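Isoaspartyl dipeptidase (Fervidobacterium islandicum, PDB 7CF6) probably hydrolyses isoaspartyl (beta-aspartyl) dipeptides at a two-zinc active site, as a metallopeptidase of the amidohydrolase superfamily. Local coordinates at residues L101-I106 and G132-P137; E160-D165 and N197-S202; V66-G71 and T95-C100. All blocks are in the same frame, centred on the assembly; numbering follows the deposited sequence.

Interaction 1: L101-I106 and G132-P137; sequences LGTDGI and GSYRVP. With FWO ((2S)-2-[[(3S)-3-azanyl-4-oxidanyl-4-oxidanylidene-butanoyl]amino]-4-methyl-pentanoic acid), chain P.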
ATOM      1  N   LEU B 101       6.271  14.009  21.941  1.00 35.32           N
ATOM      2  CA  LEU B 101       6.916  14.692  20.781  1.00 36.94           C
ATOM      3  C   LEU B 101       6.328  16.103  20.578  1.00 39.56           C
ATOM      4  O   LEU B 101       5.308  16.457  21.174  1.00 37.33           O
ATOM      5  CB  LEU B 101       6.757  13.833  19.521  1.00 36.02           C
ATOM      6  CG  LEU B 101       7.468  12.477  19.572  1.00 37.36           C
ATOM      7  CD1 LEU B 101       7.605  11.867  18.189  1.00 35.05           C
ATOM      8  CD2 LEU B 101       8.828  12.590  20.243  1.00 37.23           C
ATOM      9  N   GLY B 102       7.002  16.919  19.779  1.00 43.11           N
ATOM     10  CA  GLY B 102       6.619  18.319  19.549  1.00 43.77           C
ATOM     11  C   GLY B 102       6.648  18.688  18.072  1.00 45.88           C
ATOM     12  O   GLY B 102       6.058  17.966  17.245  1.00 41.59           O
ATOM     13  N   THR B 103       7.294  19.807  17.747  1.00 47.86           N
ATOM     14  CA  THR B 103       7.293  20.411  16.392  1.00 45.03           C
ATOM     15  C   THR B 103       7.836  19.394  15.378  1.00 46.79           C
ATOM     16  O   THR B 103       7.110  19.151  14.368  1.00 41.33           O
ATOM     17  CB  THR B 103       8.090  21.712  16.423  1.00 41.09           C
ATOM     18  OG1 THR B 103       7.533  22.450  17.517  1.00 37.85           O
ATOM     19  CG2 THR B 103       8.035  22.448  15.107  1.00 39.20           C
ATOM     20  N   ASP B 104       9.025  18.818  15.666  1.00 43.97           N
ATOM     21  CA  ASP B 104       9.695  17.759  14.855  1.00 39.38           C
ATOM     22  C   ASP B 104       9.070  16.380  15.140  1.00 36.88           C
ATOM     23  O   ASP B 104       9.194  15.867  16.271  1.00 30.06           O
ATOM     24  CB  ASP B 104      11.205  17.709  15.099  1.00 42.67           C
ATOM     25  CG  ASP B 104      11.987  17.014  13.991  1.00 44.22           C
ATOM     26  OD1 ASP B 104      11.362  16.277  13.168  1.00 39.40           O
ATOM     27  OD2 ASP B 104      13.224  17.227  13.940  1.00 51.20           O
ATOM     28  N   GLY B 105       8.395  15.833  14.124  1.00 36.57           N
ATOM     29  CA  GLY B 105       7.854  14.469  14.061  1.00 34.49           C
ATOM     30  C   GLY B 105       8.399  13.773  12.841  1.00 36.41           C
ATOM     31  O   GLY B 105       7.818  12.759  12.451  1.00 39.55           O
ATOM     32  N   ILE B 106       9.487  14.302  12.267  1.00 37.05           N
ATOM     33  CA  ILE B 106      10.193  13.716  11.091  1.00 36.84           C
ATOM     34  C   ILE B 106      11.482  13.027  11.546  1.00 37.55           C
ATOM     35  O   ILE B 106      11.726  11.921  11.054  1.00 39.09           O
ATOM     36  CB  ILE B 106      10.511  14.781  10.030  1.00 37.37           C
ATOM     37  CG1 ILE B 106       9.243  15.398   9.436  1.00 38.85           C
ATOM     38  CG2 ILE B 106      11.410  14.197   8.952  1.00 37.07           C
ATOM     39  CD1 ILE B 106       8.375  14.431   8.658  1.00 38.76           C
ATOM     40  N   GLY B 132       1.582  10.218  18.581  1.00 29.39           N
ATOM     41  CA  GLY B 132       1.413  11.439  17.763  1.00 30.18           C
ATOM     42  C   GLY B 132       2.441  12.549  18.027  1.00 31.02           C
ATOM     43  O   GLY B 132       3.500  12.310  18.646  1.00 32.40           O
ATOM     44  N   SER B 133       2.146  13.753  17.548  1.00 30.06           N
ATOM     45  CA  SER B 133       2.940  14.980  17.784  1.00 30.08           C
ATOM     46  C   SER B 133       2.050  16.195  17.481  1.00 33.42           C
ATOM     47  O   SER B 133       0.819  15.981  17.270  1.00 38.21           O
ATOM     48  CB  SER B 133       4.174  14.928  16.939  1.00 27.42           C
ATOM     49  OG  SER B 133       3.830  14.824  15.562  1.00 26.14           O
ATOM     50  N   TYR B 134       2.638  17.399  17.458  1.00 31.70           N
ATOM     51  CA  TYR B 134       2.082  18.658  16.892  1.00 31.38           C
ATOM     52  C   TYR B 134       1.121  18.356  15.736  1.00 33.06           C
ATOM     53  O   TYR B 134      -0.053  18.741  15.820  1.00 40.02           O
ATOM     54  CB  TYR B 134       3.204  19.559  16.360  1.00 32.39           C
ATOM     55  CG  TYR B 134       3.722  20.633  17.283  1.00 33.30           C
ATOM     56  CD1 TYR B 134       3.941  20.397  18.626  1.00 33.73           C
ATOM     57  CD2 TYR B 134       4.003  21.905  16.806  1.00 37.60           C
ATOM     58  CE1 TYR B 134       4.427  21.390  19.466  1.00 37.61           C
ATOM     59  CE2 TYR B 134       4.485  22.914  17.633  1.00 38.30           C
ATOM     60  CZ  TYR B 134       4.717  22.656  18.973  1.00 39.70           C
ATOM     61  OH  TYR B 134       5.199  23.649  19.794  1.00 37.77           O
ATOM     62  N   ARG B 135       1.605  17.716  14.674  1.00 32.54           N
ATOM     63  CA  ARG B 135       0.942  17.737  13.343  1.00 36.02           C
ATOM     64  C   ARG B 135      -0.324  16.877  13.338  1.00 38.22           C
ATOM     65  O   ARG B 135      -0.325  15.827  13.996  1.00 44.98           O
ATOM     66  CB  ARG B 135       1.900  17.212  12.269  1.00 37.97           C
ATOM     67  CG  ARG B 135       1.381  17.291  10.836  1.00 36.78           C
ATOM     68  CD  ARG B 135       2.442  16.823   9.841  1.00 38.34           C
ATOM     69  NE  ARG B 135       1.919  15.798   8.951  1.00 38.86           N
ATOM     70  CZ  ARG B 135       1.304  16.012   7.793  1.00 38.79           C
ATOM     71  NH1 ARG B 135       1.133  17.236   7.324  1.00 40.82           N
ATOM     72  NH2 ARG B 135       0.843  14.983   7.103  1.00 38.90           N
ATOM     73  N   VAL B 136      -1.322  17.293  12.552  1.00 40.32           N
ATOM     74  CA  VAL B 136      -2.564  16.530  12.214  1.00 40.60           C
ATOM     75  C   VAL B 136      -2.594  16.286  10.701  1.00 39.26           C
ATOM     76  O   VAL B 136      -2.583  17.239   9.924  1.00 35.23           O
ATOM     77  CB  VAL B 136      -3.825  17.286  12.677  1.00 44.33           C
ATOM     78  CG1 VAL B 136      -5.096  16.626  12.164  1.00 45.39           C
ATOM     79  CG2 VAL B 136      -3.877  17.429  14.202  1.00 45.92           C
ATOM     80  N   PRO B 137      -2.650  15.020  10.209  1.00 38.93           N
ATOM     81  CA  PRO B 137      -2.809  13.817  11.050  1.00 37.81           C
ATOM     82  C   PRO B 137      -1.623  13.376  11.923  1.00 37.58           C
ATOM     83  O   PRO B 137      -0.464  13.668  11.617  1.00 37.66           O
ATOM     84  CB  PRO B 137      -3.091  12.737  10.000  1.00 37.25           C
ATOM     85  CG  PRO B 137      -2.366  13.214   8.758  1.00 36.51           C
ATOM     86  CD  PRO B 137      -2.559  14.710   8.772  1.00 36.15           C
TER
HETATM   87  C10 FWO P 405       6.921  26.742  23.526  1.00106.53           C
HETATM   88  C13 FWO P 405       8.389  23.618  21.601  1.00 83.02           C
HETATM   89  C15 FWO P 405       6.033  27.720  22.745  1.00107.65           C
HETATM   90  C17 FWO P 405       9.353  21.277  21.232  1.00 64.12           C
HETATM   91  O01 FWO P 405       4.800  27.885  23.087  1.00116.07           O
HETATM   92  O02 FWO P 405       7.123  23.747  23.606  1.00 85.87           O
HETATM   93  O03 FWO P 405       6.543  28.376  21.774  1.00 80.76           O
HETATM   94  O04 FWO P 405      10.314  21.310  22.060  1.00 51.22           O
HETATM   95  O05 FWO P 405       9.484  20.550  20.193  1.00 49.67           O
HETATM   96  N06 FWO P 405       7.580  25.817  22.590  1.00 95.88           N
HETATM   97  N07 FWO P 405       7.236  21.664  22.607  1.00 80.88           N
HETATM   98  C08 FWO P 405       7.988  27.555  24.281  1.00114.68           C
HETATM   99  C09 FWO P 405       7.558  28.942  24.808  1.00114.73           C
HETATM  100  C11 FWO P 405       8.717  29.952  24.755  1.00106.57           C
HETATM  101  C12 FWO P 405       7.049  28.764  26.247  1.00119.40           C
HETATM  102  C14 FWO P 405       7.629  24.357  22.709  1.00 86.46           C
HETATM  103  C16 FWO P 405       8.046  22.116  21.463  1.00 79.80           C
HETATM  104  O   HOH W   1       4.077  11.842  21.318  1.00 34.80           O
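Thr103 lies over one face of the Tyr134 ring, its CB 4.2 Å from the ring centroid and 21° off the normal, which meets the criteria for a CH-pi contact. With OG1 beside its own backbone N (chi1 -51°), Thr103 also places that hydroxyl oxygen above the ring, offset toward the rim on the CE2 and CZ side. The carbonyl carbon of Gly102 approaches the CD1 side of the same ring obliquely. Beside it, Leu101 CB meets Ser133 CB at 3.8 Å.

The two segments are the loops that leave strands 94-99 and 126-131 of the TIM barrel, and they border the substrate pocket. Tyr134 OH comes 3.6 Å from C16 of the bound beta-Asp-Leu, while the Tyr134 ring stacks on His199. A side chain on Gly102 would run into ligand atom O05.

Hydrogen bonding across the contact is sparse. Tyr134 N gives a weak bond to Gly102 O, 3.5 Å long with an angle of 141° at the hydrogen. A water links the loop bases, accepting from Leu101 N at 3.1 Å and lying 2.8 Å from Gly132 O, to which it may donate. Thr103 N reaches O05 of the ligand in another weak bond, 3.4 Å.

Within segment 101-106, Asp104 OD1 accepts from Ile106 N at 2.9 Å, an Asx turn. On the other segment, Arg135 forms a salt bridge with Asp182 of the second subunit.

Interaction 2: E160-D165 and N197-S202; sequences EIAISD and NFHVGS. With ZN (zinc ion), chain Q; ZN (zinc ion), chain R; FWO ((2S)-2-[[(3S)-3-azanyl-4-oxidanyl-4-oxidanylidene-butanoyl]amino]-4-methyl-pentanoic acid), chain P.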
ATOM      1  N   GLU B 160       1.762  16.269  21.644  1.00 47.43           N
ATOM      2  CA  GLU B 160       0.901  17.400  21.963  1.00 46.24           C
ATOM      3  C   GLU B 160       0.354  17.948  20.636  1.00 45.99           C
ATOM      4  O   GLU B 160       1.194  18.315  19.797  1.00 46.40           O
ATOM      5  CB  GLU B 160       1.661  18.439  22.787  1.00 44.11           C
ATOM      6  CG  GLU B 160       3.060  18.717  22.277  1.00 44.52           C
ATOM      7  CD  GLU B 160       3.814  19.849  22.948  1.00 45.93           C
ATOM      8  OE1 GLU B 160       3.160  20.772  23.492  1.00 44.47           O
ATOM      9  OE2 GLU B 160       5.064  19.819  22.896  1.00 48.42           O
ATOM     10  N   ILE B 161      -0.975  17.911  20.425  1.00 41.81           N
ATOM     11  CA  ILE B 161      -1.643  18.399  19.181  1.00 42.01           C
ATOM     12  C   ILE B 161      -1.562  19.924  19.156  1.00 42.84           C
ATOM     13  O   ILE B 161      -1.940  20.565  20.161  1.00 46.70           O
ATOM     14  CB  ILE B 161      -3.100  17.922  19.083  1.00 44.38           C
ATOM     15  CG1 ILE B 161      -3.191  16.391  19.063  1.00 49.93           C
ATOM     16  CG2 ILE B 161      -3.794  18.553  17.884  1.00 43.28           C
ATOM     17  CD1 ILE B 161      -2.247  15.693  18.087  1.00 50.26           C
ATOM     18  N   ALA B 162      -1.070  20.478  18.050  1.00 39.53           N
ATOM     19  CA  ALA B 162      -0.833  21.928  17.881  1.00 38.57           C
ATOM     20  C   ALA B 162      -2.108  22.608  17.350  1.00 37.94           C
ATOM     21  O   ALA B 162      -2.587  22.272  16.205  1.00 35.84           O
ATOM     22  CB  ALA B 162       0.346  22.133  16.970  1.00 39.01           C
ATOM     23  N   ILE B 163      -2.662  23.511  18.162  1.00 32.63           N
ATOM     24  CA  ILE B 163      -3.839  24.340  17.788  1.00 32.44           C
ATOM     25  C   ILE B 163      -3.526  25.788  18.147  1.00 31.17           C
ATOM     26  O   ILE B 163      -2.881  26.003  19.184  1.00 32.49           O
ATOM     27  CB  ILE B 163      -5.104  23.837  18.494  1.00 31.99           C
ATOM     28  CG1 ILE B 163      -4.985  23.994  20.009  1.00 33.74           C
ATOM     29  CG2 ILE B 163      -5.403  22.409  18.081  1.00 31.74           C
ATOM     30  CD1 ILE B 163      -6.284  23.787  20.744  1.00 36.56           C
ATOM     31  N   SER B 164      -3.993  26.737  17.339  1.00 30.56           N
ATOM     32  CA  SER B 164      -3.768  28.187  17.558  1.00 32.71           C
ATOM     33  C   SER B 164      -2.260  28.454  17.597  1.00 36.94           C
ATOM     34  O   SER B 164      -1.792  29.136  18.560  1.00 34.29           O
ATOM     35  CB  SER B 164      -4.441  28.695  18.829  1.00 30.31           C
ATOM     36  OG  SER B 164      -5.847  28.688  18.693  1.00 29.37           O
ATOM     37  N   ASP B 165      -1.532  27.920  16.606  1.00 42.34           N
ATOM     38  CA  ASP B 165      -0.041  28.017  16.501  1.00 42.06           C
ATOM     39  C   ASP B 165       0.332  28.155  15.020  1.00 40.68           C
ATOM     40  O   ASP B 165      -0.408  27.582  14.154  1.00 35.98           O
ATOM     41  CB  ASP B 165       0.657  26.815  17.158  1.00 40.64           C
ATOM     42  CG  ASP B 165       2.058  27.104  17.664  1.00 40.22           C
ATOM     43  OD1 ASP B 165       3.012  26.948  16.875  1.00 42.96           O
ATOM     44  OD2 ASP B 165       2.181  27.471  18.840  1.00 36.20           O
ATOM     45  N   ASN B 197      -3.419  15.719  24.897  1.00 38.97           N
ATOM     46  CA  ASN B 197      -2.652  16.891  25.364  1.00 42.64           C
ATOM     47  C   ASN B 197      -2.744  17.895  24.229  1.00 42.80           C
ATOM     48  O   ASN B 197      -2.529  17.496  23.092  1.00 47.47           O
ATOM     49  CB  ASN B 197      -1.228  16.491  25.742  1.00 49.79           C
ATOM     50  CG  ASN B 197      -0.488  17.562  26.503  1.00 52.74           C
ATOM     51  OD1 ASN B 197      -0.843  18.730  26.398  1.00 66.08           O
ATOM     52  ND2 ASN B 197       0.535  17.175  27.254  1.00 53.24           N
ATOM     53  N   PHE B 198      -3.159  19.117  24.515  1.00 45.27           N
ATOM     54  CA  PHE B 198      -3.252  20.210  23.516  1.00 45.01           C
ATOM     55  C   PHE B 198      -2.095  21.166  23.799  1.00 48.57           C
ATOM     56  O   PHE B 198      -1.972  21.655  24.953  1.00 47.18           O
ATOM     57  CB  PHE B 198      -4.621  20.902  23.569  1.00 44.53           C
ATOM     58  CG  PHE B 198      -5.760  20.132  22.945  1.00 43.35           C
ATOM     59  CD1 PHE B 198      -5.977  20.166  21.580  1.00 42.76           C
ATOM     60  CD2 PHE B 198      -6.622  19.367  23.723  1.00 46.54           C
ATOM     61  CE1 PHE B 198      -7.024  19.455  21.007  1.00 44.66           C
ATOM     62  CE2 PHE B 198      -7.673  18.660  23.152  1.00 46.03           C
ATOM     63  CZ  PHE B 198      -7.869  18.699  21.790  1.00 47.07           C
ATOM     64  N   HIS B 199      -1.244  21.363  22.788  1.00 54.10           N
ATOM     65  CA  HIS B 199      -0.279  22.488  22.698  1.00 52.39           C
ATOM     66  C   HIS B 199      -0.969  23.680  22.058  1.00 46.07           C
ATOM     67  O   HIS B 199      -1.277  23.596  20.868  1.00 42.42           O
ATOM     68  CB  HIS B 199       0.926  22.160  21.835  1.00 58.64           C
ATOM     69  CG  HIS B 199       1.736  23.372  21.533  1.00 60.03           C
ATOM     70  ND1 HIS B 199       2.645  23.886  22.429  1.00 55.91           N
ATOM     71  CD2 HIS B 199       1.766  24.176  20.450  1.00 61.43           C
ATOM     72  CE1 HIS B 199       3.217  24.947  21.900  1.00 57.72           C
ATOM     73  NE2 HIS B 199       2.699  25.147  20.687  1.00 57.45           N
ATOM     74  N   VAL B 200      -1.162  24.728  22.847  1.00 47.53           N
ATOM     75  CA  VAL B 200      -1.960  25.935  22.503  1.00 46.86           C
ATOM     76  C   VAL B 200      -0.980  27.089  22.259  1.00 48.68           C
ATOM     77  O   VAL B 200      -0.299  27.537  23.218  1.00 42.65           O
ATOM     78  CB  VAL B 200      -2.947  26.284  23.629  1.00 44.97           C
ATOM     79  CG1 VAL B 200      -3.894  27.381  23.184  1.00 45.49           C
ATOM     80  CG2 VAL B 200      -3.707  25.056  24.126  1.00 44.53           C
ATOM     81  N   GLY B 201      -0.906  27.554  21.015  1.00 47.78           N
ATOM     82  CA  GLY B 201      -0.076  28.712  20.659  1.00 48.92           C
ATOM     83  C   GLY B 201      -0.683  30.018  21.151  1.00 49.79           C
ATOM     84  O   GLY B 201      -1.335  30.041  22.215  1.00 49.28           O
ATOM     85  N   SER B 202      -0.467  31.081  20.384  1.00 47.79           N
ATOM     86  CA  SER B 202      -0.843  32.474  20.718  1.00 46.69           C
ATOM     87  C   SER B 202      -1.776  33.020  19.627  1.00 45.20           C
ATOM     88  O   SER B 202      -1.842  34.243  19.445  1.00 43.52           O
ATOM     89  CB  SER B 202       0.410  33.286  20.904  1.00 45.75           C
ATOM     90  OG  SER B 202       1.509  32.619  20.305  1.00 46.06           O
TER
HETATM   91 ZN    ZN Q 406       4.035  22.893  23.345  1.00 48.06          ZN
HETATM   92 ZN    ZN R 407       6.345  20.670  24.987  1.00 74.14          ZN
HETATM   93  C10 FWO P 405       6.921  26.742  23.526  1.00106.53           C
HETATM   94  C13 FWO P 405       8.389  23.618  21.601  1.00 83.02           C
HETATM   95  C15 FWO P 405       6.033  27.720  22.745  1.00107.65           C
HETATM   96  C17 FWO P 405       9.353  21.277  21.232  1.00 64.12           C
HETATM   97  O01 FWO P 405       4.800  27.885  23.087  1.00116.07           O
HETATM   98  O02 FWO P 405       7.123  23.747  23.606  1.00 85.87           O
HETATM   99  O03 FWO P 405       6.543  28.376  21.774  1.00 80.76           O
HETATM  100  O04 FWO P 405      10.314  21.310  22.060  1.00 51.22           O
HETATM  101  O05 FWO P 405       9.484  20.550  20.193  1.00 49.67           O
HETATM  102  N06 FWO P 405       7.580  25.817  22.590  1.00 95.88           N
HETATM  103  N07 FWO P 405       7.236  21.664  22.607  1.00 80.88           N
HETATM  104  C08 FWO P 405       7.988  27.555  24.281  1.00114.68           C
HETATM  105  C09 FWO P 405       7.558  28.942  24.808  1.00114.73           C
HETATM  106  C11 FWO P 405       8.717  29.952  24.755  1.00106.57           C
HETATM  107  C12 FWO P 405       7.049  28.764  26.247  1.00119.40           C
HETATM  108  C14 FWO P 405       7.629  24.357  22.709  1.00 86.46           C
HETATM  109  C16 FWO P 405       8.046  22.116  21.463  1.00 79.80           C
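His199 packs its CB against Glu160 CB at 3.9 Å. CG of His199 stands anti to the backbone N (chi1 169°), which swings the ring alongside the Glu160 carboxylate, the two groups meeting at a zinc ion. There ND1 binds the zinc ion of chain Q at 1.9 Å. Glu160 OE1 holds the same ion at 2.3 Å, with carboxylate and imidazole planes 88° apart; its OE2 turns to the zinc ion of chain R at 2.6 Å and accepts from ligand N07. CD2 lies 4.3 Å from Ala162 CB, which approaches the ring obliquely. CE1 presents an edge to carboxylate oxygen O01 of the ligand, 3.5 Å away. At the tip, NE2 donates to Asp165 OD2 at 3.0 Å, meeting that oxygen from above its carboxylate plane (68° out of it), while Asp165 OD1 pairs with Arg167. An alanine in place of Asp165 would probably leave His199 NE2 and Arg167 without the carboxylate they share and the metal-bound ring less firmly fixed in rotation. Behind the ring, the backbones pair in parallel through Ile161 N to Asn197 O, His199 N to Ile161 O, Ile163 N to His199 O and Gly201 N to Ile163 O. Such metal ligands at the C-terminal ends of adjacent parallel strands, joined here by helix 173-190 in a beta-alpha-beta unit, are typical of the binuclear zinc site of amidohydrolase TIM barrels.

Interaction 3: V66-G71 and T95-C100; sequences VHITGG and TTVVGC. With ZN (zinc ion), chain R; FWO ((2S)-2-[[(3S)-3-azanyl-4-oxidanyl-4-oxidanylidene-butanoyl]amino]-4-methyl-pentanoic acid), chain P.
The His67 imidazole is covered on one face by Cys100 SG, 4.2 Å from the ring centroid and 25° off the normal, a sulfur-aromatic contact displaced toward the rim near NE2 and CE1. Over the opposite face lies the aspartyl carboxylate of the ligand, with O04 above the ring centre. At the edge, in plane, NE2 binds the zinc ion of chain R at 2.5 Å. NE2 is also 3.3 Å from ligand N07. The thiol reaches the ring because Cys100 SG sits between its backbone N and carbonyl carbon (chi1 50°).

His67 belongs with His65 to the His-X-His metal motif that ends the first barrel strand in amidohydrolases, and Val66 between them joins the neighbouring strand 94-99. Its N donates to Val98 O at 3.2 Å, and its O accepts from Cys100 N at 3.0 Å, a parallel bridge opposite Gly99.

Apolar packing lies on the outer side of the strands. Val66 CG2 meets Val97 CB at 4.1 Å, and Ile68 CG2 meets Val97 CG2 at the same distance. Any CB on Gly99 would collide with Ile68 CG1. Beyond the pairing, the chain makes a type I turn from His67 to Gly70, closed by a bond from Gly70 N to His67 O.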
ATOM      1  N   VAL B  66       7.276  16.283  29.287  1.00 39.62           N
ATOM      2  CA  VAL B  66       8.763  16.232  29.149  1.00 36.70           C
ATOM      3  C   VAL B  66       9.138  15.622  27.788  1.00 37.49           C
ATOM      4  O   VAL B  66       8.560  14.586  27.395  1.00 35.87           O
ATOM      5  CB  VAL B  66       9.393  15.467  30.323  1.00 35.42           C
ATOM      6  CG1 VAL B  66      10.907  15.596  30.359  1.00 38.28           C
ATOM      7  CG2 VAL B  66       8.809  15.929  31.643  1.00 35.69           C
ATOM      8  N   HIS B  67      10.072  16.273  27.086  1.00 40.00           N
ATOM      9  CA  HIS B  67      10.678  15.806  25.812  1.00 42.27           C
ATOM     10  C   HIS B  67      11.880  14.913  26.126  1.00 41.28           C
ATOM     11  O   HIS B  67      13.011  15.340  25.906  1.00 34.49           O
ATOM     12  CB  HIS B  67      11.028  17.019  24.948  1.00 43.79           C
ATOM     13  CG  HIS B  67       9.795  17.719  24.503  1.00 44.61           C
ATOM     14  ND1 HIS B  67       9.124  17.349  23.348  1.00 45.63           N
ATOM     15  CD2 HIS B  67       9.069  18.691  25.092  1.00 42.59           C
ATOM     16  CE1 HIS B  67       8.049  18.087  23.226  1.00 46.88           C
ATOM     17  NE2 HIS B  67       7.987  18.915  24.297  1.00 47.15           N
ATOM     18  N   ILE B  68      11.625  13.715  26.649  1.00 41.93           N
ATOM     19  CA  ILE B  68      12.678  12.842  27.252  1.00 41.59           C
ATOM     20  C   ILE B  68      13.719  12.458  26.184  1.00 41.42           C
ATOM     21  O   ILE B  68      14.858  12.142  26.556  1.00 39.52           O
ATOM     22  CB  ILE B  68      12.037  11.609  27.925  1.00 40.85           C
ATOM     23  CG1 ILE B  68      11.177  10.785  26.955  1.00 39.45           C
ATOM     24  CG2 ILE B  68      11.255  12.045  29.150  1.00 41.54           C
ATOM     25  CD1 ILE B  68      10.793   9.410  27.472  1.00 38.06           C
ATOM     26  N   THR B  69      13.341  12.489  24.903  1.00 39.80           N
ATOM     27  CA  THR B  69      14.219  12.148  23.756  1.00 36.96           C
ATOM     28  C   THR B  69      14.992  13.381  23.278  1.00 37.13           C
ATOM     29  O   THR B  69      15.834  13.221  22.386  1.00 34.94           O
ATOM     30  CB  THR B  69      13.407  11.559  22.591  1.00 35.04           C
ATOM     31  OG1 THR B  69      12.424  12.495  22.147  1.00 32.58           O
ATOM     32  CG2 THR B  69      12.744  10.256  22.970  1.00 35.98           C
ATOM     33  N   GLY B  70      14.688  14.559  23.815  1.00 40.16           N
ATOM     34  CA  GLY B  70      15.002  15.845  23.167  1.00 42.10           C
ATOM     35  C   GLY B  70      13.902  16.262  22.198  1.00 41.93           C
ATOM     36  O   GLY B  70      13.078  15.404  21.791  1.00 45.15           O
ATOM     37  N   GLY B  71      13.869  17.557  21.876  1.00 41.27           N
ATOM     38  CA  GLY B  71      12.929  18.168  20.918  1.00 40.27           C
ATOM     39  C   GLY B  71      13.527  19.411  20.286  1.00 38.18           C
ATOM     40  O   GLY B  71      14.731  19.426  20.061  1.00 39.08           O
ATOM     41  N   THR B  95       9.928  11.929  40.435  1.00 41.62           N
ATOM     42  CA  THR B  95       9.972  10.438  40.404  1.00 38.77           C
ATOM     43  C   THR B  95       9.197   9.865  39.214  1.00 33.26           C
ATOM     44  O   THR B  95       9.486   8.689  38.872  1.00 33.27           O
ATOM     45  CB  THR B  95       9.467   9.848  41.721  1.00 38.46           C
ATOM     46  OG1 THR B  95       8.107  10.261  41.887  1.00 40.43           O
ATOM     47  CG2 THR B  95      10.333  10.285  42.878  1.00 37.39           C
ATOM     48  N   THR B  96       8.260  10.626  38.634  1.00 28.64           N
ATOM     49  CA  THR B  96       7.459  10.190  37.452  1.00 29.93           C
ATOM     50  C   THR B  96       7.515  11.289  36.382  1.00 30.79           C
ATOM     51  O   THR B  96       7.488  12.475  36.770  1.00 32.50           O
ATOM     52  CB  THR B  96       6.012   9.822  37.829  1.00 28.37           C
ATOM     53  OG1 THR B  96       5.951   8.856  38.891  1.00 28.64           O
ATOM     54  CG2 THR B  96       5.223   9.305  36.649  1.00 25.54           C
ATOM     55  N   VAL B  97       7.645  10.901  35.107  1.00 29.17           N
ATOM     56  CA  VAL B  97       7.522  11.815  33.941  1.00 30.92           C
ATOM     57  C   VAL B  97       6.678  11.126  32.857  1.00 33.68           C
ATOM     58  O   VAL B  97       6.718   9.871  32.758  1.00 31.72           O
ATOM     59  CB  VAL B  97       8.899  12.235  33.404  1.00 30.85           C
ATOM     60  CG1 VAL B  97       9.739  12.862  34.498  1.00 30.50           C
ATOM     61  CG2 VAL B  97       9.642  11.076  32.742  1.00 33.05           C
ATOM     62  N   VAL B  98       5.943  11.929  32.084  1.00 34.24           N
ATOM     63  CA  VAL B  98       5.186  11.515  30.870  1.00 35.02           C
ATOM     64  C   VAL B  98       5.844  12.223  29.684  1.00 39.81           C
ATOM     65  O   VAL B  98       5.803  13.489  29.682  1.00 41.50           O
ATOM     66  CB  VAL B  98       3.699  11.903  31.001  1.00 33.64           C
ATOM     67  CG1 VAL B  98       2.821  11.180  29.990  1.00 31.65           C
ATOM     68  CG2 VAL B  98       3.185  11.681  32.420  1.00 33.21           C
ATOM     69  N   GLY B  99       6.417  11.470  28.731  1.00 39.87           N
ATOM     70  CA  GLY B  99       7.170  12.042  27.590  1.00 39.55           C
ATOM     71  C   GLY B  99       6.301  12.238  26.361  1.00 38.78           C
ATOM     72  O   GLY B  99       5.416  11.397  26.163  1.00 40.30           O
ATOM     73  N   CYS B 100       6.529  13.295  25.567  1.00 37.24           N
ATOM     74  CA  CYS B 100       5.769  13.613  24.316  1.00 37.77           C
ATOM     75  C   CYS B 100       6.733  14.047  23.192  1.00 35.68           C
ATOM     76  O   CYS B 100       7.880  14.432  23.488  1.00 36.92           O
ATOM     77  CB  CYS B 100       4.698  14.690  24.550  1.00 36.76           C
ATOM     78  SG  CYS B 100       5.291  16.179  25.404  1.00 41.85           S
TER
HETATM   79 ZN    ZN R 407       6.345  20.670  24.987  1.00 74.14          ZN
HETATM   80  C10 FWO P 405       6.921  26.742  23.526  1.00106.53           C
HETATM   81  C13 FWO P 405       8.389  23.618  21.601  1.00 83.02           C
HETATM   82  C15 FWO P 405       6.033  27.720  22.745  1.00107.65           C
HETATM   83  C17 FWO P 405       9.353  21.277  21.232  1.00 64.12           C
HETATM   84  O01 FWO P 405       4.800  27.885  23.087  1.00116.07           O
HETATM   85  O02 FWO P 405       7.123  23.747  23.606  1.00 85.87           O
HETATM   86  O03 FWO P 405       6.543  28.376  21.774  1.00 80.76           O
HETATM   87  O04 FWO P 405      10.314  21.310  22.060  1.00 51.22           O
HETATM   88  O05 FWO P 405       9.484  20.550  20.193  1.00 49.67           O
HETATM   89  N06 FWO P 405       7.580  25.817  22.590  1.00 95.88           N
HETATM   90  N07 FWO P 405       7.236  21.664  22.607  1.00 80.88           N
HETATM   91  C08 FWO P 405       7.988  27.555  24.281  1.00114.68           C
HETATM   92  C09 FWO P 405       7.558  28.942  24.808  1.00114.73           C
HETATM   93  C11 FWO P 405       8.717  29.952  24.755  1.00106.57           C
HETATM   94  C12 FWO P 405       7.049  28.764  26.247  1.00119.40           C
HETATM   95  C14 FWO P 405       7.629  24.357  22.709  1.00 86.46           C
HETATM   96  C16 FWO P 405       8.046  22.116  21.463  1.00 79.80           C

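Overall arrangement
The contacts lie in one barrel and follow in series along the chain: interaction 3, then interaction 1, then interaction 2. Strand 94-99 belongs to interaction 3 and runs straight into segment 101-106 of interaction 1; strands 155-163 and 195-200 of interaction 2 continue the same sheet. Centres of interactions 1 and 2 are about 11 Å apart, those of 1 and 3 about 15 Å, those of 2 and 3 about 17 Å. All three converge on the bound dipeptide, while interactions 2 and 3 share the zinc ion of chain R. Interactions 1 and 2 also reach the second subunit, so the pocket wall stands close to a subunit interface.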